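Local atomic coordinates of FAD-dependent pyridine nucleotide-disulphide oxidoreductase (Desulfovibrio vulgaris, PDB entry 3IWA), a protein that probably uses FAD to pass electrons from a reduced pyridine nucleotide to a disulphide or other acceptor. Residues T87-I92 with T260-D265; V218-E223 with R243-D248; I322-N325 with D330-F333; L390-P395 with N455-V460. All blocks are in the same frame, centred on the assembly; numbering follows the deposited sequence.

Overall arrangement
After strands 5-9 and 30-34, the chain reaches 87-92, a strand beside the probable FAD-binding sheet. It then builds the probable nucleotide-binding domain. Within that excursion, contact 2 closes a short loop between 218-223 and 243-248. When the chain returns, 260-265 meets 87-92 and closes the long loop of contact 1, which contains contact 2 along the chain. Contacts 3 and 4 follow in series, and none cross. Contact 3 is a short return, where the residues after helix 314-326 fold back on it. Contact 4 joins a strand of the dimerisation domain to the last helix. Contacts 2 and 3 lie about 45 Å apart, centre to centre. Contacts 3 and 4 both touch the second subunit.

Contact 1: T87-I92 with T260-D265; sequences TRAHAI and TQLARD
Leu-262 packs on the strand of Ala-89 to Ile-92 in a buried strand-helix contact of the two-dinucleotide-binding-domain flavoprotein fold. Strand 87-93 is an edge strand of a small three-stranded antiparallel sheet, where it pairs with strand 98-103. Helix 261-266 comes much later, where the chain returns from the second, probably nucleotide-binding, domain. The two segments run roughly the same way, with their axes 27° apart and 7.6 Å at closest approach. No hydrogen bond passes between them. The contact is van der Waals packing, on side chains and on the strand backbone.

Every close contact across the segments is made by Leu-262. Its CG lies anti to the backbone N (chi1 -167°), and this brings the branched end to the strand although CB is not aimed at it. The two methyls then divide the work. Leu-262 CD2 reaches the methyl CB of Ala-89 at 3.8 Å and CD1 of Ile-92 at 4.0 Å. Ile-92 crosses the leucine at about a right angle and touches it with the end of its longer branch. Ile-92 also touches Leu-117 and Leu-119 of strand 116-119, so the apolar cluster runs on into the parallel sheet of the probable FAD-binding domain. On the outer side of the helix, Gln-261 NE2 donates to Asp-265 OD1 at 2.7 Å, one turn further on. The second methyl of Leu-262 lies against the backbone of the strand: Leu-262 CD1 is 3.6 Å from His-90 O and 3.7 Å from Ala-91 N.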
loop_
_atom_site.group_PDB
_atom_site.type_symbol
_atom_site.label_atom_id
_atom_site.label_comp_id
_atom_site.label_asym_id
_atom_site.label_seq_id
_atom_site.Cartn_x
_atom_site.Cartn_y
_atom_site.Cartn_z
ATOM N N THR A 87 30.841 -16.839 -22.778
ATOM C CA THR A 87 31.680 -17.684 -21.923
ATOM C C THR A 87 30.801 -18.515 -21.010
ATOM O O THR A 87 29.842 -18.000 -20.453
ATOM C CB THR A 87 32.588 -16.817 -21.040
ATOM O OG1 THR A 87 33.280 -15.876 -21.861
ATOM C CG2 THR A 87 33.570 -17.637 -20.303
ATOM N N ARG A 88 31.147 -19.791 -20.846
ATOM C CA ARG A 88 30.387 -20.718 -19.999
ATOM C C ARG A 88 31.190 -21.280 -18.857
ATOM O O ARG A 88 32.314 -21.696 -19.051
ATOM C CB ARG A 88 29.920 -21.920 -20.805
ATOM C CG ARG A 88 28.731 -21.641 -21.650
ATOM C CD ARG A 88 28.000 -22.898 -22.062
ATOM N NE ARG A 88 26.677 -22.977 -21.423
ATOM C CZ ARG A 88 26.286 -23.944 -20.598
ATOM N NH1 ARG A 88 27.101 -24.953 -20.291
ATOM N NH2 ARG A 88 25.067 -23.904 -20.087
ATOM N N ALA A 89 30.595 -21.339 -17.672
ATOM C CA ALA A 89 31.185 -22.110 -16.580
ATOM C C ALA A 89 30.867 -23.560 -16.885
ATOM O O ALA A 89 29.745 -23.883 -17.265
ATOM C CB ALA A 89 30.619 -21.707 -15.235
ATOM N N HIS A 90 31.869 -24.419 -16.752
ATOM C CA HIS A 90 31.721 -25.838 -17.085
ATOM C C HIS A 90 31.546 -26.632 -15.814
ATOM O O HIS A 90 30.757 -27.567 -15.782
ATOM C CB HIS A 90 32.927 -26.339 -17.901
ATOM C CG HIS A 90 33.071 -27.831 -17.938
ATOM N ND1 HIS A 90 34.019 -28.501 -17.190
ATOM C CD2 HIS A 90 32.399 -28.781 -18.636
ATOM C CE1 HIS A 90 33.912 -29.798 -17.407
ATOM N NE2 HIS A 90 32.939 -29.997 -18.282
ATOM N N ALA A 91 32.259 -26.243 -14.768
ATOM C CA ALA A 91 32.208 -26.961 -13.508
ATOM C C ALA A 91 32.643 -26.066 -12.378
ATOM O O ALA A 91 33.420 -25.146 -12.587
ATOM C CB ALA A 91 33.119 -28.205 -13.544
ATOM N N ILE A 92 32.146 -26.363 -11.186
ATOM C CA ILE A 92 32.557 -25.683 -9.981
ATOM C C ILE A 92 33.259 -26.672 -9.073
ATOM O O ILE A 92 32.721 -27.725 -8.786
ATOM C CB ILE A 92 31.352 -25.076 -9.241
ATOM C CG1 ILE A 92 30.743 -23.958 -10.086
ATOM C CG2 ILE A 92 31.776 -24.522 -7.859
ATOM C CD1 ILE A 92 29.485 -23.422 -9.542
ATOM N N THR A 260 19.781 -25.129 -13.312
ATOM C CA THR A 260 20.717 -25.434 -12.207
ATOM C C THR A 260 21.681 -26.671 -12.377
ATOM O O THR A 260 22.303 -27.128 -11.404
ATOM C CB THR A 260 19.913 -25.589 -10.886
ATOM O OG1 THR A 260 18.869 -26.517 -11.111
ATOM C CG2 THR A 260 19.275 -24.269 -10.474
ATOM N N GLN A 261 21.859 -27.159 -13.603
ATOM C CA GLN A 261 22.778 -28.288 -13.833
ATOM C C GLN A 261 24.160 -28.092 -13.181
ATOM O O GLN A 261 24.677 -28.997 -12.541
ATOM C CB GLN A 261 22.957 -28.603 -15.313
ATOM C CG GLN A 261 23.730 -29.933 -15.568
ATOM C CD GLN A 261 22.981 -31.195 -15.057
ATOM O OE1 GLN A 261 21.774 -31.324 -15.255
ATOM N NE2 GLN A 261 23.711 -32.130 -14.414
ATOM N N LEU A 262 24.713 -26.901 -13.329
ATOM C CA LEU A 262 25.978 -26.504 -12.728
ATOM C C LEU A 262 25.971 -26.563 -11.198
ATOM O O LEU A 262 26.955 -26.929 -10.590
ATOM C CB LEU A 262 26.328 -25.097 -13.218
ATOM C CG LEU A 262 27.743 -24.586 -12.956
ATOM C CD1 LEU A 262 28.803 -25.231 -13.884
ATOM C CD2 LEU A 262 27.785 -23.068 -13.092
ATOM N N ALA A 263 24.874 -26.203 -10.562
ATOM C CA ALA A 263 24.770 -26.345 -9.112
ATOM C C ALA A 263 24.679 -27.808 -8.739
ATOM O O ALA A 263 25.277 -28.241 -7.746
ATOM C CB ALA A 263 23.538 -25.609 -8.567
ATOM N N ARG A 264 23.897 -28.547 -9.517
ATOM C CA ARG A 264 23.702 -29.976 -9.292
ATOM C C ARG A 264 25.041 -30.730 -9.346
ATOM O O ARG A 264 25.379 -31.468 -8.421
ATOM C CB ARG A 264 22.734 -30.574 -10.326
ATOM C CG ARG A 264 22.358 -32.019 -10.003
ATOM C CD ARG A 264 21.328 -32.671 -10.961
ATOM N NE ARG A 264 20.044 -31.967 -11.011
ATOM C CZ ARG A 264 19.051 -32.076 -10.121
ATOM N NH1 ARG A 264 19.156 -32.885 -9.074
ATOM N NH2 ARG A 264 17.925 -31.375 -10.294
ATOM N N ASP A 265 25.788 -30.523 -10.427
ATOM C CA ASP A 265 27.099 -31.155 -10.606
ATOM C C ASP A 265 28.076 -30.792 -9.478
ATOM O O ASP A 265 28.928 -31.580 -9.116
ATOM C CB ASP A 265 27.716 -30.741 -11.949
ATOM C CG ASP A 265 26.883 -31.205 -13.160
ATOM O OD1 ASP A 265 26.057 -32.131 -13.038
ATOM O OD2 ASP A 265 27.055 -30.629 -14.246
#

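Contact 2: V218-E223 with R243-D248; sequences VVHTGE and RTLDAD
The backbones of 218-223 and 243-248 do not pair; their nearest CA atoms, those of Glu-223 and Arg-243, stand 9.1 Å apart. The space is bridged by side chains, and Arg-243 does most of this. Its guanidinium meets the carboxylate of Glu-223 side-on, one nitrogen to each oxygen. Arg-243 NE donates to OE2 of Glu-223 at 2.7 Å, in the guanidinium plane and on the syn lone pair, with an N-H...O angle of 163°. Arg-243 NH1 donates to OE1 of Glu-223 at 2.8 Å, but this bond is more bent (138°) and tilted from both planes. Glu-223 OE2 is also bonded by Thr-240 OG1, which helps to fix the carboxylate.

Both partners belong to the second, probably nucleotide-binding, domain, which has a Rossmann-type fold. Strand 218-220 is the edge of its parallel sheet. Strand 244-246 is the edge of the three-stranded antiparallel sheet that follows.

The guanidinium also lies flat on the ring of His-220, as a stack. The two planes are 19° apart and the centres 3.7 Å apart. The closest atoms are His-220 CE1 and Arg-243 NH2, at 3.3 Å. Arg-243 CD also sits over the ring, 4.0 Å from the centroid of His-220, as a CH-pi contact. The chain of Arg-243 bends at chi3, which turns the guanidinium to reach Glu-223 at its edge while His-220 lies over its face. Leu-245 CD2 comes up obliquely to the ring, 4.5 Å from His-220 NE2.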
loop_
_atom_site.group_PDB
_atom_site.type_symbol
_atom_site.label_atom_id
_atom_site.label_comp_id
_atom_site.label_asym_id
_atom_site.label_seq_id
_atom_site.Cartn_x
_atom_site.Cartn_y
_atom_site.Cartn_z
ATOM N N VAL A 218 -7.319 -13.458 -29.553
ATOM C CA VAL A 218 -8.126 -14.637 -29.348
ATOM C C VAL A 218 -7.512 -15.455 -28.225
ATOM O O VAL A 218 -6.272 -15.620 -28.167
ATOM C CB VAL A 218 -8.183 -15.487 -30.629
ATOM C CG1 VAL A 218 -8.975 -16.796 -30.391
ATOM C CG2 VAL A 218 -8.788 -14.655 -31.786
ATOM N N VAL A 219 -8.371 -16.003 -27.362
ATOM C CA VAL A 219 -7.934 -16.835 -26.243
ATOM C C VAL A 219 -8.558 -18.223 -26.238
ATOM O O VAL A 219 -9.755 -18.364 -26.316
ATOM C CB VAL A 219 -8.233 -16.131 -24.905
ATOM C CG1 VAL A 219 -7.711 -16.960 -23.738
ATOM C CG2 VAL A 219 -7.621 -14.732 -24.903
ATOM N N HIS A 220 -7.744 -19.255 -26.122
ATOM C CA HIS A 220 -8.266 -20.599 -25.992
ATOM C C HIS A 220 -7.745 -21.158 -24.696
ATOM O O HIS A 220 -6.529 -21.178 -24.479
ATOM C CB HIS A 220 -7.837 -21.511 -27.162
ATOM C CG HIS A 220 -8.306 -21.039 -28.509
ATOM N ND1 HIS A 220 -9.637 -20.978 -28.857
ATOM C CD2 HIS A 220 -7.616 -20.596 -29.592
ATOM C CE1 HIS A 220 -9.746 -20.512 -30.090
ATOM N NE2 HIS A 220 -8.534 -20.273 -30.557
ATOM N N THR A 221 -8.672 -21.608 -23.853
ATOM C CA THR A 221 -8.378 -22.303 -22.602
ATOM C C THR A 221 -8.815 -23.777 -22.657
ATOM O O THR A 221 -9.527 -24.207 -23.566
ATOM C CB THR A 221 -9.044 -21.571 -21.390
ATOM O OG1 THR A 221 -10.434 -21.343 -21.642
ATOM C CG2 THR A 221 -8.365 -20.222 -21.146
ATOM N N GLY A 222 -8.405 -24.558 -21.672
ATOM C CA GLY A 222 -8.619 -25.978 -21.723
ATOM C C GLY A 222 -8.152 -26.604 -23.032
ATOM O O GLY A 222 -8.776 -27.546 -23.518
ATOM N N GLU A 223 -7.029 -26.114 -23.572
ATOM C CA GLU A 223 -6.557 -26.504 -24.896
ATOM C C GLU A 223 -5.072 -26.833 -24.904
ATOM O O GLU A 223 -4.247 -26.048 -24.438
ATOM C CB GLU A 223 -6.867 -25.394 -25.880
ATOM C CG GLU A 223 -6.670 -25.819 -27.330
ATOM C CD GLU A 223 -7.488 -25.038 -28.314
ATOM O OE1 GLU A 223 -8.564 -24.522 -27.964
ATOM O OE2 GLU A 223 -7.056 -24.984 -29.481
ATOM N N ARG A 243 -7.865 -27.695 -32.709
ATOM C CA ARG A 243 -7.788 -26.934 -33.951
ATOM C C ARG A 243 -6.378 -26.865 -34.511
ATOM O O ARG A 243 -5.421 -27.357 -33.903
ATOM C CB ARG A 243 -8.363 -25.516 -33.766
ATOM C CG ARG A 243 -7.397 -24.480 -33.133
ATOM C CD ARG A 243 -8.122 -23.370 -32.339
ATOM N NE ARG A 243 -8.835 -23.925 -31.181
ATOM C CZ ARG A 243 -10.141 -23.784 -30.921
ATOM N NH1 ARG A 243 -10.654 -24.342 -29.840
ATOM N NH2 ARG A 243 -10.941 -23.074 -31.705
ATOM N N THR A 244 -6.282 -26.244 -35.683
ATOM C CA THR A 244 -5.016 -25.916 -36.326
ATOM C C THR A 244 -4.919 -24.391 -36.430
ATOM O O THR A 244 -5.853 -23.741 -36.908
ATOM C CB THR A 244 -4.905 -26.548 -37.742
ATOM O OG1 THR A 244 -4.852 -27.976 -37.621
ATOM C CG2 THR A 244 -3.641 -26.053 -38.490
ATOM N N LEU A 245 -3.803 -23.828 -35.951
ATOM C CA LEU A 245 -3.565 -22.384 -36.001
ATOM C C LEU A 245 -2.334 -22.137 -36.843
ATOM O O LEU A 245 -1.315 -22.808 -36.695
ATOM C CB LEU A 245 -3.320 -21.815 -34.595
ATOM C CG LEU A 245 -4.439 -21.939 -33.556
ATOM C CD1 LEU A 245 -3.891 -21.879 -32.153
ATOM C CD2 LEU A 245 -5.505 -20.871 -33.774
ATOM N N ASP A 246 -2.428 -21.178 -37.738
ATOM C CA ASP A 246 -1.242 -20.721 -38.453
ATOM C C ASP A 246 -0.414 -19.818 -37.522
ATOM O O ASP A 246 -0.957 -18.893 -36.911
ATOM C CB ASP A 246 -1.623 -19.935 -39.729
ATOM C CG ASP A 246 -2.299 -20.800 -40.807
ATOM O OD1 ASP A 246 -1.762 -21.867 -41.180
ATOM O OD2 ASP A 246 -3.352 -20.364 -41.313
ATOM N N ALA A 247 0.882 -20.086 -37.437
ATOM C CA ALA A 247 1.801 -19.221 -36.718
ATOM C C ALA A 247 3.172 -19.232 -37.359
ATOM O O ALA A 247 3.750 -20.287 -37.522
ATOM C CB ALA A 247 1.935 -19.664 -35.267
ATOM N N ASP A 248 3.697 -18.052 -37.684
ATOM C CA ASP A 248 5.106 -17.919 -38.042
ATOM C C ASP A 248 5.966 -17.534 -36.832
ATOM O O ASP A 248 7.183 -17.530 -36.904
ATOM C CB ASP A 248 5.315 -16.936 -39.219
ATOM C CG ASP A 248 4.526 -15.637 -39.067
ATOM O OD1 ASP A 248 5.122 -14.564 -38.816
ATOM O OD2 ASP A 248 3.303 -15.673 -39.222
#

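Contact 3: I322-N325 with D330-F333; sequences IGTN and DATF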
loop_
_atom_site.group_PDB
_atom_site.type_symbol
_atom_site.label_atom_id
_atom_site.label_comp_id
_atom_site.label_asym_id
_atom_site.label_seq_id
_atom_site.Cartn_x
_atom_site.Cartn_y
_atom_site.Cartn_z
ATOM N N ILE A 322 22.739 -9.873 -1.700
ATOM C CA ILE A 322 23.892 -10.695 -1.989
ATOM C C ILE A 322 25.144 -9.790 -2.032
ATOM O O ILE A 322 26.173 -10.108 -1.457
ATOM C CB ILE A 322 23.758 -11.540 -3.286
ATOM C CG1 ILE A 322 22.659 -12.598 -3.124
ATOM C CG2 ILE A 322 25.147 -12.151 -3.635
ATOM C CD1 ILE A 322 22.166 -13.247 -4.425
ATOM N N GLY A 323 25.030 -8.637 -2.656
ATOM C CA GLY A 323 26.119 -7.640 -2.678
ATOM C C GLY A 323 26.730 -7.267 -1.335
ATOM O O GLY A 323 27.958 -7.240 -1.160
ATOM N N THR A 324 25.851 -6.993 -0.387
ATOM C CA THR A 324 26.187 -6.623 0.977
ATOM C C THR A 324 26.817 -7.784 1.721
ATOM O O THR A 324 27.789 -7.604 2.486
ATOM C CB THR A 324 24.869 -6.120 1.672
ATOM O OG1 THR A 324 24.413 -4.955 0.980
ATOM C CG2 THR A 324 25.044 -5.791 3.148
ATOM N N ASN A 325 26.275 -8.984 1.523
ATOM C CA ASN A 325 26.813 -10.145 2.199
ATOM C C ASN A 325 28.157 -10.615 1.601
ATOM O O ASN A 325 28.935 -11.178 2.323
ATOM C CB ASN A 325 25.778 -11.273 2.261
ATOM C CG ASN A 325 24.597 -10.901 3.133
ATOM O OD1 ASN A 325 24.707 -9.941 3.896
ATOM N ND2 ASN A 325 23.471 -11.653 3.045
ATOM N N ASP A 330 25.531 -8.650 6.901
ATOM C CA ASP A 330 24.600 -9.693 7.319
ATOM C C ASP A 330 23.167 -9.226 7.013
ATOM O O ASP A 330 22.264 -9.316 7.832
ATOM C CB ASP A 330 24.808 -10.008 8.798
ATOM C CG ASP A 330 24.185 -11.327 9.224
ATOM O OD1 ASP A 330 24.273 -12.331 8.477
ATOM O OD2 ASP A 330 23.610 -11.361 10.333
ATOM N N ALA A 331 22.995 -8.704 5.812
ATOM C CA ALA A 331 21.679 -8.423 5.247
ATOM C C ALA A 331 20.868 -9.715 4.958
ATOM O O ALA A 331 21.428 -10.732 4.547
ATOM C CB ALA A 331 21.842 -7.567 3.953
ATOM N N THR A 332 19.549 -9.644 5.188
ATOM C CA THR A 332 18.630 -10.766 4.992
ATOM C C THR A 332 17.467 -10.472 4.040
ATOM O O THR A 332 17.040 -9.345 3.885
ATOM C CB THR A 332 18.042 -11.241 6.333
ATOM O OG1 THR A 332 17.280 -10.185 6.925
ATOM C CG2 THR A 332 19.152 -11.663 7.288
ATOM N N PHE A 333 16.989 -11.518 3.392
ATOM C CA PHE A 333 15.808 -11.479 2.514
ATOM C C PHE A 333 14.943 -12.640 2.968
ATOM O O PHE A 333 15.361 -13.794 2.874
ATOM C CB PHE A 333 16.204 -11.632 1.052
ATOM C CG PHE A 333 15.094 -11.376 0.115
ATOM C CD1 PHE A 333 14.765 -10.083 -0.264
ATOM C CD2 PHE A 333 14.321 -12.422 -0.358
ATOM C CE1 PHE A 333 13.703 -9.861 -1.117
ATOM C CE2 PHE A 333 13.277 -12.195 -1.195
ATOM C CZ PHE A 333 12.966 -10.934 -1.580
#
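Asn-325 lays its side-chain amide along the backbone of Ala-331, meeting both the N-H and the C=O of that one residue. It stands near the end of helix 314-326, which packs by strand 289-291 and helix 14-25 of the probable FAD-binding, Rossmann-type domain. Ala-331 lies in the loop that leads from there to strand 340-343 and the dimerisation domain. The short connection thus folds back against its own helix. Asn-325 ND2 donates to Ala-331 O at 2.7 Å. This bond is nearly straight (168°) and lies in the amide plane of the asparagine. The return bond, from Ala-331 N to Asn-325 OD1, is weak: 2.9 Å long but bent to 122°. The pair, with the weak bond helping, probably fixes the flip of the buried amide. Arg-281 gives ND2 a second acceptor, its backbone O, and makes a salt bridge with Asp-330.

Thr-324 OG1 is bonded by Arg-21 NE and to the backbone O of Arg-320, one helical turn back. Ala-331 also packs on Glu-430 of the second subunit, which places the turn by the dimer interface. The methyl of Thr-324 is left to touch Ala-331, CG2 to CB at 3.7 Å.

Contact 4: L390-P395 with N455-V460; sequences LVVDRP and NVADNV
The C-terminal dimerisation domain, with its five-stranded antiparallel sheet, includes this strand-helix contact: Leu-390 and Val-392 of strand 386-393 pack on Ala-457 of helix 449-461. Ala-457 is aimed at the strand and both strand residues are aimed back at it. They are two positions apart and so share one face of the sheet. CB of Ala-457 touches CD2 of Leu-390 at 4.0 Å and CG2 of Val-392 at 4.1 Å, so the small methyl is shared between two larger side chains. In Leu-390, CG lies anti to the backbone N (chi1 -165°), which swings CD2 out to the helix. In Val-392, the touching branch CG2 lies beside the backbone N, while CG1 takes the anti position. The CA atoms of Val-392 and Ala-457 are 7.6 Å apart.

No hydrogen bond links the segments. At the outer end Arg-394 approaches the helix beside Val-460. Arg-394 NH1 is 4.2 Å from Val-460 O, which is near the guanidinium plane at its edge but too far for a bond.

Neighbouring elements complete the packing. Val-429 of helix 429-433 touches both Val-392 and Ala-457, and Val-369 of strand 366-372 also reaches Ala-457. The helix also meets the second subunit: Asp-458 forms a salt bridge with Arg-320 of that chain, and Asn-455 and Asn-459 pack on the same arginine.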
loop_
_atom_site.group_PDB
_atom_site.type_symbol
_atom_site.label_atom_id
_atom_site.label_comp_id
_atom_site.label_asym_id
_atom_site.label_seq_id
_atom_site.Cartn_x
_atom_site.Cartn_y
_atom_site.Cartn_z
ATOM N N LEU A 390 -10.633 -11.112 -1.914
ATOM C CA LEU A 390 -9.858 -11.313 -0.723
ATOM C C LEU A 390 -9.983 -12.766 -0.379
ATOM O O LEU A 390 -11.101 -13.297 -0.382
ATOM C CB LEU A 390 -10.409 -10.451 0.424
ATOM C CG LEU A 390 -9.569 -10.225 1.690
ATOM C CD1 LEU A 390 -8.383 -9.283 1.373
ATOM C CD2 LEU A 390 -10.435 -9.633 2.898
ATOM N N VAL A 391 -8.851 -13.418 -0.103
ATOM C CA VAL A 391 -8.837 -14.857 0.138
ATOM C C VAL A 391 -8.561 -15.104 1.577
ATOM O O VAL A 391 -7.559 -14.671 2.099
ATOM C CB VAL A 391 -7.796 -15.594 -0.749
ATOM C CG1 VAL A 391 -7.925 -17.055 -0.571
ATOM C CG2 VAL A 391 -7.982 -15.248 -2.230
ATOM N N VAL A 392 -9.458 -15.830 2.234
ATOM C CA VAL A 392 -9.479 -15.911 3.694
ATOM C C VAL A 392 -9.540 -17.353 4.163
ATOM O O VAL A 392 -10.335 -18.143 3.655
ATOM C CB VAL A 392 -10.725 -15.175 4.239
ATOM C CG1 VAL A 392 -10.815 -15.317 5.739
ATOM C CG2 VAL A 392 -10.705 -13.718 3.817
ATOM N N ASP A 393 -8.736 -17.701 5.159
ATOM C CA ASP A 393 -8.846 -18.995 5.756
ATOM C C ASP A 393 -9.965 -19.001 6.799
ATOM O O ASP A 393 -9.883 -18.258 7.756
ATOM C CB ASP A 393 -7.550 -19.372 6.456
ATOM C CG ASP A 393 -7.586 -20.793 7.019
ATOM O OD1 ASP A 393 -8.099 -21.668 6.301
ATOM O OD2 ASP A 393 -7.092 -21.028 8.142
ATOM N N ARG A 394 -10.969 -19.862 6.647
ATOM C CA ARG A 394 -12.093 -19.904 7.606
ATOM C C ARG A 394 -11.719 -20.047 9.078
ATOM O O ARG A 394 -12.066 -19.185 9.880
ATOM C CB ARG A 394 -13.131 -20.971 7.240
ATOM C CG ARG A 394 -14.290 -20.457 6.392
ATOM C CD ARG A 394 -15.525 -21.385 6.444
ATOM N NE ARG A 394 -16.216 -21.358 5.155
ATOM C CZ ARG A 394 -17.232 -20.545 4.831
ATOM N NH1 ARG A 394 -17.743 -19.673 5.709
ATOM N NH2 ARG A 394 -17.765 -20.619 3.602
ATOM N N PRO A 395 -11.023 -21.127 9.452
ATOM C CA PRO A 395 -10.774 -21.334 10.890
ATOM C C PRO A 395 -9.847 -20.363 11.617
ATOM O O PRO A 395 -9.952 -20.203 12.841
ATOM C CB PRO A 395 -10.155 -22.739 10.961
ATOM C CG PRO A 395 -10.006 -23.221 9.529
ATOM C CD PRO A 395 -10.856 -22.359 8.666
ATOM N N ASN A 455 -14.695 -6.111 5.963
ATOM C CA ASN A 455 -16.018 -6.158 6.606
ATOM C C ASN A 455 -16.931 -7.229 5.972
ATOM O O ASN A 455 -17.554 -8.014 6.696
ATOM C CB ASN A 455 -16.688 -4.778 6.557
ATOM C CG ASN A 455 -15.901 -3.695 7.357
ATOM O OD1 ASN A 455 -14.975 -3.972 8.135
ATOM N ND2 ASN A 455 -16.292 -2.478 7.151
ATOM N N VAL A 456 -16.974 -7.273 4.637
ATOM C CA VAL A 456 -17.700 -8.324 3.930
ATOM C C VAL A 456 -17.187 -9.724 4.265
ATOM O O VAL A 456 -17.976 -10.630 4.497
ATOM C CB VAL A 456 -17.700 -8.131 2.416
ATOM C CG1 VAL A 456 -18.380 -9.323 1.751
ATOM C CG2 VAL A 456 -18.374 -6.826 2.037
ATOM N N ALA A 457 -15.876 -9.896 4.384
ATOM C CA ALA A 457 -15.305 -11.187 4.776
ATOM C C ALA A 457 -15.626 -11.618 6.227
ATOM O O ALA A 457 -15.804 -12.805 6.537
ATOM C CB ALA A 457 -13.797 -11.140 4.572
ATOM N N ASP A 458 -15.604 -10.661 7.144
ATOM C CA ASP A 458 -16.015 -10.917 8.521
ATOM C C ASP A 458 -17.512 -11.286 8.537
ATOM O O ASP A 458 -17.913 -12.196 9.247
ATOM C CB ASP A 458 -15.725 -9.689 9.388
ATOM C CG ASP A 458 -16.354 -9.763 10.769
ATOM O OD1 ASP A 458 -16.429 -10.833 11.389
ATOM O OD2 ASP A 458 -16.743 -8.706 11.250
ATOM N N ASN A 459 -18.306 -10.593 7.724
ATOM C CA ASN A 459 -19.708 -10.953 7.521
ATOM C C ASN A 459 -19.918 -12.348 6.862
ATOM O O ASN A 459 -20.727 -13.170 7.348
ATOM C CB ASN A 459 -20.428 -9.863 6.702
ATOM C CG ASN A 459 -20.623 -8.574 7.487
ATOM O OD1 ASN A 459 -20.406 -8.526 8.695
ATOM N ND2 ASN A 459 -20.992 -7.521 6.790
ATOM N N VAL A 460 -19.205 -12.622 5.758
ATOM C CA VAL A 460 -19.302 -13.954 5.133
ATOM C C VAL A 460 -18.914 -15.021 6.157
ATOM O O VAL A 460 -19.640 -15.979 6.321
ATOM C CB VAL A 460 -18.486 -14.097 3.836
ATOM C CG1 VAL A 460 -18.396 -15.589 3.419
ATOM C CG2 VAL A 460 -19.090 -13.267 2.738
#